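Local coordinates for 2-c-methyl-d-erythritol 4-phosphate cytidylyltransferase (Streptococcus pneumoniae, PDB 2VSH), which catalyses the transfer of the cytidylyl group of CTP to D-ribitol 5-phosphate, making the CDP-ribitol needed for teichoic acid precursors, at residues A[36-41]-A[50-55]; A[30-35]-A[63-68]; A[142-147]-A[213-218]; A[128-133]-A[209-214]. One frame throughout, in Å; residues are numbered along the deposited sequence.

Contact 1. Residues A[36-41]-A[50-55]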
loop_
_atom_site.group_PDB
_atom_site.type_symbol
_atom_site.label_atom_id
_atom_site.label_comp_id
_atom_site.label_asym_id
_atom_site.label_seq_id
_atom_site.Cartn_x
_atom_site.Cartn_y
_atom_site.Cartn_z
ATOM N N HIS A 36 10.721 -3.412 21.325
ATOM C CA HIS A 36 11.627 -3.129 20.209
ATOM C C HIS A 36 11.545 -1.657 19.832
ATOM O O HIS A 36 12.569 -0.998 19.597
ATOM C CB HIS A 36 11.240 -3.935 18.970
ATOM C CG HIS A 36 11.593 -5.381 19.039
ATOM N ND1 HIS A 36 12.853 -5.852 18.742
ATOM C CD2 HIS A 36 10.847 -6.468 19.346
ATOM C CE1 HIS A 36 12.874 -7.164 18.885
ATOM N NE2 HIS A 36 11.669 -7.563 19.246
ATOM N N THR A 37 10.312 -1.154 19.757
ATOM C CA THR A 37 10.047 0.213 19.312
ATOM C C THR A 37 10.552 1.236 20.343
ATOM O O THR A 37 11.220 2.217 19.989
ATOM C CB THR A 37 8.520 0.423 19.054
ATOM O OG1 THR A 37 8.067 -0.508 18.060
ATOM C CG2 THR A 37 8.246 1.842 18.563
ATOM N N ILE A 38 10.228 1.013 21.612
ATOM C CA ILE A 38 10.705 1.895 22.693
ATOM C C ILE A 38 12.247 1.920 22.737
ATOM O O ILE A 38 12.848 2.992 22.873
ATOM C CB ILE A 38 10.136 1.492 24.061
ATOM C CG1 ILE A 38 8.626 1.731 24.122
ATOM C CG2 ILE A 38 10.825 2.284 25.186
ATOM C CD1 ILE A 38 7.940 1.106 25.363
ATOM N N GLU A 39 12.856 0.740 22.589
ATOM C CA GLU A 39 14.321 0.573 22.503
ATOM C C GLU A 39 14.999 1.513 21.515
ATOM O O GLU A 39 16.049 2.054 21.815
ATOM C CB GLU A 39 14.693 -0.860 22.109
ATOM C CG GLU A 39 14.868 -1.800 23.290
ATOM C CD GLU A 39 15.070 -3.245 22.859
ATOM O OE1 GLU A 39 15.273 -3.489 21.645
ATOM O OE2 GLU A 39 15.024 -4.140 23.734
ATOM N N LYS A 40 14.399 1.686 20.339
ATOM C CA LYS A 40 14.952 2.556 19.308
ATOM C C LYS A 40 15.017 4.014 19.744
ATOM O O LYS A 40 15.808 4.775 19.185
ATOM C CB LYS A 40 14.150 2.456 18.000
ATOM C CG LYS A 40 14.086 1.081 17.338
ATOM C CD LYS A 40 15.457 0.569 16.938
ATOM C CE LYS A 40 15.325 -0.626 16.034
ATOM N NZ LYS A 40 14.775 -1.812 16.763
ATOM N N PHE A 41 14.189 4.401 20.725
ATOM C CA PHE A 41 14.142 5.792 21.230
ATOM C C PHE A 41 14.999 6.067 22.479
ATOM O O PHE A 41 15.405 7.212 22.709
ATOM C CB PHE A 41 12.701 6.231 21.519
ATOM C CG PHE A 41 11.908 6.592 20.288
ATOM C CD1 PHE A 41 11.865 7.910 19.839
ATOM C CD2 PHE A 41 11.204 5.613 19.577
ATOM C CE1 PHE A 41 11.123 8.260 18.709
ATOM C CE2 PHE A 41 10.453 5.950 18.433
ATOM C CZ PHE A 41 10.416 7.276 17.999
ATOM N N ILE A 50 10.169 9.210 27.121
ATOM C CA ILE A 50 9.449 8.419 26.138
ATOM C C ILE A 50 8.070 8.130 26.709
ATOM O O ILE A 50 7.938 7.420 27.706
ATOM C CB ILE A 50 10.192 7.095 25.822
ATOM C CG1 ILE A 50 11.547 7.427 25.193
ATOM C CG2 ILE A 50 9.366 6.257 24.866
ATOM C CD1 ILE A 50 12.588 6.340 25.379
ATOM N N VAL A 51 7.058 8.742 26.108
ATOM C CA VAL A 51 5.711 8.710 26.661
ATOM C C VAL A 51 4.896 7.773 25.783
ATOM O O VAL A 51 4.780 7.989 24.576
ATOM C CB VAL A 51 5.057 10.120 26.720
ATOM C CG1 VAL A 51 3.730 10.059 27.463
ATOM C CG2 VAL A 51 6.006 11.136 27.379
ATOM N N VAL A 52 4.378 6.714 26.396
ATOM C CA VAL A 52 3.671 5.659 25.669
ATOM C C VAL A 52 2.175 5.673 26.003
ATOM O O VAL A 52 1.782 5.489 27.157
ATOM C CB VAL A 52 4.243 4.254 26.001
ATOM C CG1 VAL A 52 3.788 3.228 24.952
ATOM C CG2 VAL A 52 5.775 4.285 26.084
ATOM N N GLY A 53 1.351 5.861 24.976
ATOM C CA GLY A 53 -0.101 5.862 25.133
ATOM C C GLY A 53 -0.647 4.470 24.901
ATOM O O GLY A 53 -0.561 3.946 23.807
ATOM N N VAL A 54 -1.216 3.880 25.938
ATOM C CA VAL A 54 -1.749 2.517 25.869
ATOM C C VAL A 54 -3.225 2.539 26.269
ATOM O O VAL A 54 -3.653 3.391 27.047
ATOM C CB VAL A 54 -0.920 1.565 26.796
ATOM C CG1 VAL A 54 -1.563 0.234 26.937
ATOM C CG2 VAL A 54 0.490 1.368 26.241
ATOM N N HIS A 55 -4.002 1.600 25.733
ATOM C CA HIS A 55 -5.378 1.415 26.158
ATOM C C HIS A 55 -5.380 1.270 27.677
ATOM O O HIS A 55 -4.542 0.558 28.242
ATOM C CB HIS A 55 -5.965 0.185 25.466
ATOM C CG HIS A 55 -7.388 -0.105 25.826
ATOM N ND1 HIS A 55 -7.775 -0.489 27.092
ATOM C CD2 HIS A 55 -8.513 -0.108 25.073
ATOM C CE1 HIS A 55 -9.078 -0.706 27.108
ATOM N NE2 HIS A 55 -9.552 -0.483 25.895
#
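Ile38 and Val52 meet almost at right angles: the end of the isoleucine chain, CD1, is laid across the valine and touches its CG2 branch at 3.9 Å. The other branch of Ile38 takes a different partner. With chi1 at -67° its CG2 stands anti to the backbone N, and from there it faces CG2 of Ile50 at 4.2 Å, so that one helix side chain spans two strand residues. Ile50 in turn sends its long arm toward the end of segment 36-41, where its CD1 lies 3.9 Å from CB of Phe41 and 3.8 Å from the carbonyl carbon of Phe41. Phe41 offers Ile50 its stem and backbone; the ring itself leaves this interface and packs on Ala5 and Ile7 of strand 3-9, while Thr37 O sits in the plane of the ring at its edge. Ile7 also touches Ile50 and Val52, and Ile77 of strand 77-81 touches both Ile38 and Val52, closing an aliphatic cluster over three neighbouring strands. All four touching residues are buried, and the side chains that meet are all nonpolar. The polar Thr37 is served away from it, its OG1 bonding to Ser114 O and to Ile33 O. The short axes run nearly antiparallel, at 157°, and approach to 10.0 Å. Helix 33-42 thus returns over the sheet between strands 3-9 and 50-54, which are parallel neighbours: a beta-alpha-beta crossover of the Rossmann-like sheet of GT-A nucleotidyltransferases, with Val52 packed close to Ala9 of the CTP site.

Contact 2. Residues A[30-35]-A[63-68]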
loop_
_atom_site.group_PDB
_atom_site.type_symbol
_atom_site.label_atom_id
_atom_site.label_comp_id
_atom_site.label_asym_id
_atom_site.label_seq_id
_atom_site.Cartn_x
_atom_site.Cartn_y
_atom_site.Cartn_z
ATOM N N ASP A 30 12.533 -12.208 20.587
ATOM C CA ASP A 30 12.405 -12.620 21.981
ATOM C C ASP A 30 11.846 -11.518 22.904
ATOM O O ASP A 30 11.852 -11.653 24.132
ATOM C CB ASP A 30 13.742 -13.189 22.482
ATOM C CG ASP A 30 14.133 -14.498 21.766
ATOM O OD1 ASP A 30 13.518 -15.560 22.045
ATOM O OD2 ASP A 30 15.063 -14.468 20.921
ATOM N N ARG A 31 11.315 -10.458 22.293
ATOM C CA ARG A 31 10.777 -9.302 23.014
ATOM C C ARG A 31 9.539 -8.770 22.303
ATOM O O ARG A 31 9.470 -8.854 21.073
ATOM C CB ARG A 31 11.839 -8.200 23.087
ATOM C CG ARG A 31 12.815 -8.421 24.227
ATOM C CD ARG A 31 14.237 -7.956 23.942
ATOM N NE ARG A 31 14.323 -6.875 22.967
ATOM C CZ ARG A 31 14.996 -6.969 21.826
ATOM N NH1 ARG A 31 15.635 -8.094 21.517
ATOM N NH2 ARG A 31 15.039 -5.945 20.993
ATOM N N PRO A 32 8.565 -8.224 23.068
ATOM C CA PRO A 32 7.343 -7.677 22.468
ATOM C C PRO A 32 7.656 -6.571 21.482
ATOM O O PRO A 32 8.596 -5.785 21.694
ATOM C CB PRO A 32 6.572 -7.080 23.660
ATOM C CG PRO A 32 7.123 -7.755 24.868
ATOM C CD PRO A 32 8.566 -8.084 24.535
ATOM N N ILE A 33 6.862 -6.494 20.420
ATOM C CA ILE A 33 7.036 -5.443 19.417
ATOM C C ILE A 33 7.162 -4.064 20.057
ATOM O O ILE A 33 8.050 -3.271 19.681
ATOM C CB ILE A 33 5.905 -5.489 18.334
ATOM C CG1 ILE A 33 6.058 -6.763 17.485
ATOM C CG2 ILE A 33 5.975 -4.238 17.426
ATOM C CD1 ILE A 33 4.812 -7.181 16.674
ATOM N N LEU A 34 6.293 -3.771 21.030
ATOM C CA LEU A 34 6.319 -2.479 21.715
ATOM C C LEU A 34 7.693 -2.166 22.304
ATOM O O LEU A 34 8.155 -1.020 22.263
ATOM C CB LEU A 34 5.261 -2.427 22.834
ATOM C CG LEU A 34 5.259 -1.167 23.708
ATOM C CD1 LEU A 34 4.964 0.127 22.905
ATOM C CD2 LEU A 34 4.299 -1.315 24.888
ATOM N N ILE A 35 8.325 -3.193 22.859
ATOM C CA ILE A 35 9.646 -3.052 23.487
ATOM C C ILE A 35 10.734 -2.708 22.459
ATOM O O ILE A 35 11.555 -1.816 22.709
ATOM C CB ILE A 35 10.008 -4.299 24.312
ATOM C CG1 ILE A 35 9.092 -4.412 25.547
ATOM C CG2 ILE A 35 11.503 -4.299 24.696
ATOM C CD1 ILE A 35 9.121 -3.177 26.514
ATOM N N GLU A 63 3.481 -1.496 31.811
ATOM C CA GLU A 63 4.430 -1.220 32.900
ATOM C C GLU A 63 5.217 -2.471 33.317
ATOM O O GLU A 63 6.417 -2.384 33.588
ATOM C CB GLU A 63 3.728 -0.564 34.103
ATOM C CG GLU A 63 3.150 0.809 33.760
ATOM C CD GLU A 63 2.397 1.485 34.894
ATOM O OE1 GLU A 63 1.667 0.803 35.653
ATOM O OE2 GLU A 63 2.533 2.730 35.012
ATOM N N ASP A 64 4.553 -3.630 33.351
ATOM C CA ASP A 64 5.239 -4.902 33.584
ATOM C C ASP A 64 6.329 -5.145 32.527
ATOM O O ASP A 64 7.450 -5.538 32.859
ATOM C CB ASP A 64 4.250 -6.092 33.582
ATOM C CG ASP A 64 3.328 -6.113 34.798
ATOM O OD1 ASP A 64 3.528 -5.299 35.720
ATOM O OD2 ASP A 64 2.395 -6.962 34.833
ATOM N N LEU A 65 5.990 -4.913 31.262
ATOM C CA LEU A 65 6.919 -5.119 30.143
ATOM C C LEU A 65 8.183 -4.251 30.260
ATOM O O LEU A 65 9.301 -4.726 30.021
ATOM C CB LEU A 65 6.211 -4.842 28.819
ATOM C CG LEU A 65 5.624 -5.962 27.948
ATOM C CD1 LEU A 65 5.334 -7.300 28.661
ATOM C CD2 LEU A 65 4.412 -5.453 27.187
ATOM N N VAL A 66 7.993 -2.989 30.634
ATOM C CA VAL A 66 9.106 -2.064 30.911
ATOM C C VAL A 66 9.964 -2.560 32.073
ATOM O O VAL A 66 11.193 -2.606 31.965
ATOM C CB VAL A 66 8.602 -0.630 31.178
ATOM C CG1 VAL A 66 9.736 0.280 31.700
ATOM C CG2 VAL A 66 7.976 -0.056 29.921
ATOM N N ASP A 67 9.320 -2.959 33.169
ATOM C CA ASP A 67 10.038 -3.522 34.310
ATOM C C ASP A 67 10.860 -4.728 33.891
ATOM O O ASP A 67 12.005 -4.890 34.319
ATOM C CB ASP A 67 9.072 -3.919 35.429
ATOM C CG ASP A 67 8.564 -2.733 36.219
ATOM O OD1 ASP A 67 9.104 -1.621 36.057
ATOM O OD2 ASP A 67 7.618 -2.914 37.022
ATOM N N LYS A 68 10.265 -5.570 33.047
ATOM C CA LYS A 68 10.861 -6.841 32.651
ATOM C C LYS A 68 11.940 -6.679 31.582
ATOM O O LYS A 68 13.005 -7.293 31.674
ATOM C CB LYS A 68 9.788 -7.794 32.117
ATOM C CG LYS A 68 10.303 -9.218 31.859
ATOM C CD LYS A 68 9.234 -10.117 31.262
ATOM C CE LYS A 68 9.552 -11.589 31.478
ATOM N NZ LYS A 68 10.891 -11.981 30.958
#
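Leu65 is met from two directions, by the ring of Pro32 and by the tip of Ile35. CG of the proline ring approaches the branch point of the leucine, with Pro32 CG 3.9 Å from Leu65 CG, the two side chains crossing at a slant. Ile35 comes in nearer the backbone, against the root of the side chain: its CD1 is 4.1 Å from Leu65 CB and 3.8 Å from Leu65 O. That reach depends on the second torsion, chi2 -58°, which folds CD1 away from the extended course. The same methyl lies near the backbone N of Val66, at 4.3 Å. Leu65 has both torsions far from staggered (chi1 -98°, chi2 21°), so the exact placing of its methyls deserves caution.

In the next shell, Tyr69 on the following turn of helix 59-69 packs on both Pro32 and Ile35, Phe25 lies against Leu65, and Val66 rests on Ile77 of strand 77-81. Pro32 is the N-cap residue of helix 33-42, and a weak bond from Ile35 N to Pro32 O, 2.9 Å long, ties the two contact residues of this segment together. Backbone bonds of Ile33 with Leu26 and of Leu34 with Gln24 hold the start of the helix to the preceding chain.

Between the segments the side-chain packing is aliphatic, with 172 Å² buried in all, and the one polar side of it, at Leu65 O and Val66 N, meets only a methyl. The start of helix 33-42 therefore docks on helix 59-69 by shape and exclusion of water, without directional bonds.

Contact 3. Residues A[142-147]-A[213-218]; sequences EAVDTI and GEYSNL
Tyr215 reaches from a type I beta turn, Glu214 to Asn217, to the end of strand 136-142 and gives its phenol proton to the main-chain carbonyl of Glu142. The bond from Tyr215 OH to Glu142 O is short, 2.6 Å. It meets the carbonyl at a C=O...O angle of 122° with the hydroxyl tilted 20° from the carbonyl plane, while the acceptor itself lies at the edge of the ring and near the ring plane. This is the tight part of the contact: Glu142 CB presses on the same hydroxyl at 3.4 Å. The ring is sent this way by its first torsion, which sets CG anti to the carbonyl carbon (chi1 -71°), and it stretches out from the turn toward the strand end.

The other side is looser, with apolar touching alone. Val144 comes in obliquely, its CG2 3.7 Å from Tyr215 OH and 4.1 Å from Tyr215 CE2. Glu142, Val144 and Tyr215 are all exposed, only 113 Å² is buried, and the Glu142 side chain runs on in an extended form beyond the part that touches.

The turn has further partners: Glu214 forms a salt bridge with Arg122, and Asn217 ND2 bonds to Thr170 O and Gln169 OE1. Beyond Val144 the chain leads to Ile147, which joins an antiparallel ladder with a strand of the second subunit. One phenol thus joins the turn to the end of strand 136-142 at the surface, away from the CTP site. Its own turn is closed by the bond from Asn217 N to Glu214 O, 2.9 Å long.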
loop_
_atom_site.group_PDB
_atom_site.type_symbol
_atom_site.label_atom_id
_atom_site.label_comp_id
_atom_site.label_asym_id
_atom_site.label_seq_id
_atom_site.Cartn_x
_atom_site.Cartn_y
_atom_site.Cartn_z
ATOM N N GLU A 142 8.383 7.233 -1.161
ATOM C CA GLU A 142 7.686 7.259 -2.447
ATOM C C GLU A 142 6.665 6.135 -2.522
ATOM O O GLU A 142 6.970 4.989 -2.186
ATOM C CB GLU A 142 8.663 7.145 -3.613
ATOM C CG GLU A 142 9.562 8.356 -3.774
ATOM C CD GLU A 142 10.496 8.255 -4.966
ATOM O OE1 GLU A 142 10.334 7.328 -5.799
ATOM O OE2 GLU A 142 11.401 9.117 -5.069
ATOM N N ALA A 143 5.452 6.474 -2.958
ATOM C CA ALA A 143 4.390 5.490 -3.141
ATOM C C ALA A 143 4.750 4.574 -4.301
ATOM O O ALA A 143 5.185 5.045 -5.353
ATOM C CB ALA A 143 3.061 6.181 -3.383
ATOM N N VAL A 144 4.600 3.268 -4.092
ATOM C CA VAL A 144 4.925 2.270 -5.114
ATOM C C VAL A 144 3.654 1.565 -5.599
ATOM O O VAL A 144 3.616 1.012 -6.701
ATOM C CB VAL A 144 5.989 1.256 -4.603
ATOM C CG1 VAL A 144 6.189 0.105 -5.589
ATOM C CG2 VAL A 144 7.317 1.960 -4.361
ATOM N N ASP A 145 2.626 1.587 -4.753
ATOM C CA ASP A 145 1.266 1.196 -5.124
ATOM C C ASP A 145 0.713 2.159 -6.160
ATOM O O ASP A 145 0.972 3.361 -6.107
ATOM C CB ASP A 145 0.341 1.297 -3.899
ATOM C CG ASP A 145 0.167 -0.022 -3.176
ATOM O OD1 ASP A 145 0.131 -1.082 -3.847
ATOM O OD2 ASP A 145 0.055 0.018 -1.926
ATOM N N THR A 146 -0.071 1.648 -7.090
ATOM C CA THR A 146 -0.855 2.543 -7.917
ATOM C C THR A 146 -2.111 2.925 -7.134
ATOM O O THR A 146 -2.776 2.072 -6.548
ATOM C CB THR A 146 -1.162 1.977 -9.324
ATOM O OG1 THR A 146 -2.503 2.319 -9.684
ATOM C CG2 THR A 146 -0.995 0.479 -9.363
ATOM N N ILE A 147 -2.392 4.220 -7.089
ATOM C CA ILE A 147 -3.484 4.739 -6.282
ATOM C C ILE A 147 -4.609 5.234 -7.182
ATOM O O ILE A 147 -4.390 6.035 -8.097
ATOM C CB ILE A 147 -2.997 5.865 -5.319
ATOM C CG1 ILE A 147 -2.009 5.313 -4.275
ATOM C CG2 ILE A 147 -4.156 6.570 -4.652
ATOM C CD1 ILE A 147 -2.478 4.048 -3.519
ATOM N N GLY A 213 11.412 8.348 5.068
ATOM C CA GLY A 213 11.141 7.093 5.751
ATOM C C GLY A 213 12.024 6.000 5.197
ATOM O O GLY A 213 13.094 6.274 4.658
ATOM N N GLU A 214 11.585 4.755 5.346
ATOM C CA GLU A 214 12.294 3.611 4.790
ATOM C C GLU A 214 11.261 2.562 4.434
ATOM O O GLU A 214 10.251 2.422 5.132
ATOM C CB GLU A 214 13.265 3.049 5.832
ATOM C CG GLU A 214 14.570 2.553 5.280
ATOM C CD GLU A 214 15.485 3.671 4.833
ATOM O OE1 GLU A 214 15.707 3.780 3.615
ATOM O OE2 GLU A 214 15.978 4.439 5.688
ATOM N N TYR A 215 11.497 1.822 3.352
ATOM C CA TYR A 215 10.570 0.757 2.981
ATOM C C TYR A 215 10.496 -0.322 4.061
ATOM O O TYR A 215 9.454 -0.944 4.265
ATOM C CB TYR A 215 10.899 0.206 1.585
ATOM C CG TYR A 215 10.528 1.230 0.542
ATOM C CD1 TYR A 215 11.503 1.913 -0.180
ATOM C CD2 TYR A 215 9.193 1.575 0.337
ATOM C CE1 TYR A 215 11.148 2.894 -1.121
ATOM C CE2 TYR A 215 8.832 2.548 -0.591
ATOM C CZ TYR A 215 9.802 3.198 -1.312
ATOM O OH TYR A 215 9.415 4.162 -2.221
ATOM N N SER A 216 11.599 -0.485 4.781
ATOM C CA SER A 216 11.697 -1.403 5.914
ATOM C C SER A 216 10.969 -0.882 7.169
ATOM O O SER A 216 10.747 -1.647 8.096
ATOM C CB SER A 216 13.176 -1.653 6.249
ATOM O OG SER A 216 13.771 -0.432 6.677
ATOM N N ASN A 217 10.599 0.402 7.200
ATOM C CA ASN A 217 9.804 0.954 8.331
ATOM C C ASN A 217 8.360 0.394 8.330
ATOM O O ASN A 217 7.373 1.140 8.398
ATOM C CB ASN A 217 9.846 2.486 8.321
ATOM C CG ASN A 217 9.219 3.135 9.569
ATOM O OD1 ASN A 217 9.128 2.541 10.643
ATOM N ND2 ASN A 217 8.830 4.396 9.421
ATOM N N LEU A 218 8.279 -0.940 8.277
ATOM C CA LEU A 218 7.031 -1.702 8.245
ATOM C C LEU A 218 6.114 -1.404 9.434
ATOM O O LEU A 218 6.576 -1.288 10.563
ATOM C CB LEU A 218 7.357 -3.217 8.200
ATOM C CG LEU A 218 6.246 -4.279 8.249
ATOM C CD1 LEU A 218 5.431 -4.345 6.954
ATOM C CD2 LEU A 218 6.811 -5.661 8.546
#

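Contact 4. Residues A[128-133]-A[209-214]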
loop_
_atom_site.group_PDB
_atom_site.type_symbol
_atom_site.label_atom_id
_atom_site.label_comp_id
_atom_site.label_asym_id
_atom_site.label_seq_id
_atom_site.Cartn_x
_atom_site.Cartn_y
_atom_site.Cartn_z
ATOM N N ILE A 128 13.530 15.399 14.193
ATOM C CA ILE A 128 13.857 16.450 15.151
ATOM C C ILE A 128 14.461 17.661 14.431
ATOM O O ILE A 128 14.100 18.805 14.712
ATOM C CB ILE A 128 14.804 15.920 16.266
ATOM C CG1 ILE A 128 14.039 14.930 17.174
ATOM C CG2 ILE A 128 15.393 17.081 17.078
ATOM C CD1 ILE A 128 14.955 13.964 17.970
ATOM N N GLN A 129 15.373 17.412 13.498
ATOM C CA GLN A 129 16.053 18.500 12.807
ATOM C C GLN A 129 15.090 19.319 11.933
ATOM O O GLN A 129 15.085 20.549 11.999
ATOM C CB GLN A 129 17.207 17.956 11.961
ATOM C CG GLN A 129 17.978 19.041 11.209
ATOM C CD GLN A 129 18.907 18.474 10.144
ATOM O OE1 GLN A 129 18.766 17.319 9.730
ATOM N NE2 GLN A 129 19.860 19.282 9.699
ATOM N N LEU A 130 14.294 18.626 11.120
ATOM C CA LEU A 130 13.238 19.253 10.307
ATOM C C LEU A 130 12.203 20.044 11.140
ATOM O O LEU A 130 11.769 21.131 10.730
ATOM C CB LEU A 130 12.564 18.193 9.433
ATOM C CG LEU A 130 12.897 17.949 7.949
ATOM C CD1 LEU A 130 14.063 18.762 7.385
ATOM C CD2 LEU A 130 13.061 16.484 7.646
ATOM N N ALA A 131 11.840 19.541 12.324
ATOM C CA ALA A 131 10.884 20.252 13.200
ATOM C C ALA A 131 11.354 21.660 13.624
ATOM O O ALA A 131 10.538 22.513 13.985
ATOM C CB ALA A 131 10.521 19.403 14.424
ATOM N N GLN A 132 12.664 21.906 13.555
ATOM C CA GLN A 132 13.222 23.200 13.956
ATOM C C GLN A 132 12.781 24.325 13.022
ATOM O O GLN A 132 12.504 25.427 13.478
ATOM C CB GLN A 132 14.754 23.153 14.041
ATOM C CG GLN A 132 15.273 22.122 15.046
ATOM C CD GLN A 132 16.798 21.994 15.045
ATOM O OE1 GLN A 132 17.524 22.896 14.601
ATOM N NE2 GLN A 132 17.288 20.864 15.555
ATOM N N ASN A 133 12.690 24.046 11.724
ATOM C CA ASN A 133 12.316 25.095 10.777
ATOM C C ASN A 133 10.962 24.908 10.095
ATOM O O ASN A 133 10.635 25.626 9.150
ATOM C CB ASN A 133 13.441 25.323 9.750
ATOM C CG ASN A 133 14.445 24.186 9.736
ATOM O OD1 ASN A 133 14.065 23.004 9.720
ATOM N ND2 ASN A 133 15.730 24.527 9.772
ATOM N N ALA A 209 6.940 19.585 6.535
ATOM C CA ALA A 209 8.085 19.078 5.781
ATOM C C ALA A 209 8.021 17.565 5.640
ATOM O O ALA A 209 7.448 16.876 6.498
ATOM C CB ALA A 209 9.375 19.460 6.488
ATOM N N LEU A 210 8.610 17.050 4.558
ATOM C CA LEU A 210 8.720 15.612 4.364
ATOM C C LEU A 210 10.039 15.115 4.972
ATOM O O LEU A 210 11.094 15.679 4.700
ATOM C CB LEU A 210 8.664 15.260 2.863
ATOM C CG LEU A 210 7.423 15.731 2.087
ATOM C CD1 LEU A 210 7.493 15.303 0.611
ATOM C CD2 LEU A 210 6.137 15.246 2.734
ATOM N N ALA A 211 9.968 14.071 5.800
ATOM C CA ALA A 211 11.173 13.350 6.234
ATOM C C ALA A 211 11.218 12.011 5.511
ATOM O O ALA A 211 10.188 11.422 5.206
ATOM C CB ALA A 211 11.188 13.150 7.751
ATOM N N LYS A 212 12.431 11.548 5.236
ATOM C CA LYS A 212 12.651 10.326 4.486
ATOM C C LYS A 212 12.417 9.146 5.409
ATOM O O LYS A 212 13.101 8.986 6.422
ATOM C CB LYS A 212 14.077 10.335 3.893
ATOM C CG LYS A 212 14.557 9.037 3.245
ATOM C CD LYS A 212 15.984 9.208 2.679
ATOM C CE LYS A 212 16.850 7.938 2.823
ATOM N NZ LYS A 212 16.240 6.741 2.178
ATOM N N GLY A 213 11.412 8.348 5.068
ATOM C CA GLY A 213 11.141 7.093 5.751
ATOM C C GLY A 213 12.024 6.000 5.197
ATOM O O GLY A 213 13.094 6.274 4.658
ATOM N N GLU A 214 11.585 4.755 5.346
ATOM C CA GLU A 214 12.294 3.611 4.790
ATOM C C GLU A 214 11.261 2.562 4.434
ATOM O O GLU A 214 10.251 2.422 5.132
ATOM C CB GLU A 214 13.265 3.049 5.832
ATOM C CG GLU A 214 14.570 2.553 5.280
ATOM C CD GLU A 214 15.485 3.671 4.833
ATOM O OE1 GLU A 214 15.707 3.780 3.615
ATOM O OE2 GLU A 214 15.978 4.439 5.688
#
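Leu130 reaches strand 208-212 through torsions that are both far from staggered, chi1 -99° and chi2 5°, the second nearly eclipsing CD1 with CA; its other methyl, CD2, points into the strand, though with such angles the placing of the two methyls is less certain. The setting is helix-on-sheet packing of an alpha/beta fold: helix 121-133 lies nearly antiparallel to the outermost strand of this chain's sheet, at 169°, with the short axes 9.2 Å apart. CD2 touches CB of Ala211 at 3.8 Å and the carbonyl oxygen of Leu210, Leu130 CD2 to Leu210 O being 3.6 Å. The branch carbon CG stands over the neighbouring small residue, 4.1 Å from Ala209 CB. Two alanines on the same face of the strand thus take up a single leucine, CG over one and CD2 against the other, and this leucine also rests on Val137 of strand 136-142, the next strand of the sheet.

Leu210, between them, turns its side chain from the helix, packs on Ile156 of the second subunit and makes backbone hydrogen bonds to that chain. The strand is therefore backed by the helix on one face and joined to the dimer partner as well. Arg122, earlier on the same helix, adds a polar tie by donating NH1 to Lys212 O. Past the strand end Lys212 NZ makes a weak salt bridge to Glu214 OE1, 3.3 Å long.

In the fold
Contacts 1 and 2 are buried and aliphatic and share helix 33-42: its inner side packs on strand 50-54, its start on helix 59-69. Contact 1 is nested along the chain within the loop closed by contact 2, and the salt bridge between Arg31 and Glu39 links them. Contact 4 repeats the helix-on-strand theme of contact 1 further along the same sheet, but at the outermost strand within this chain, with one leucine over alanines and only partial burial. Contact 3 differs in kind, a surface bridge resting on one tyrosine hydrogen bond; it shares Gly213 and Glu214 with contact 4. Those two contacts border the second subunit, whereas contacts 1 and 2 meet no other chain.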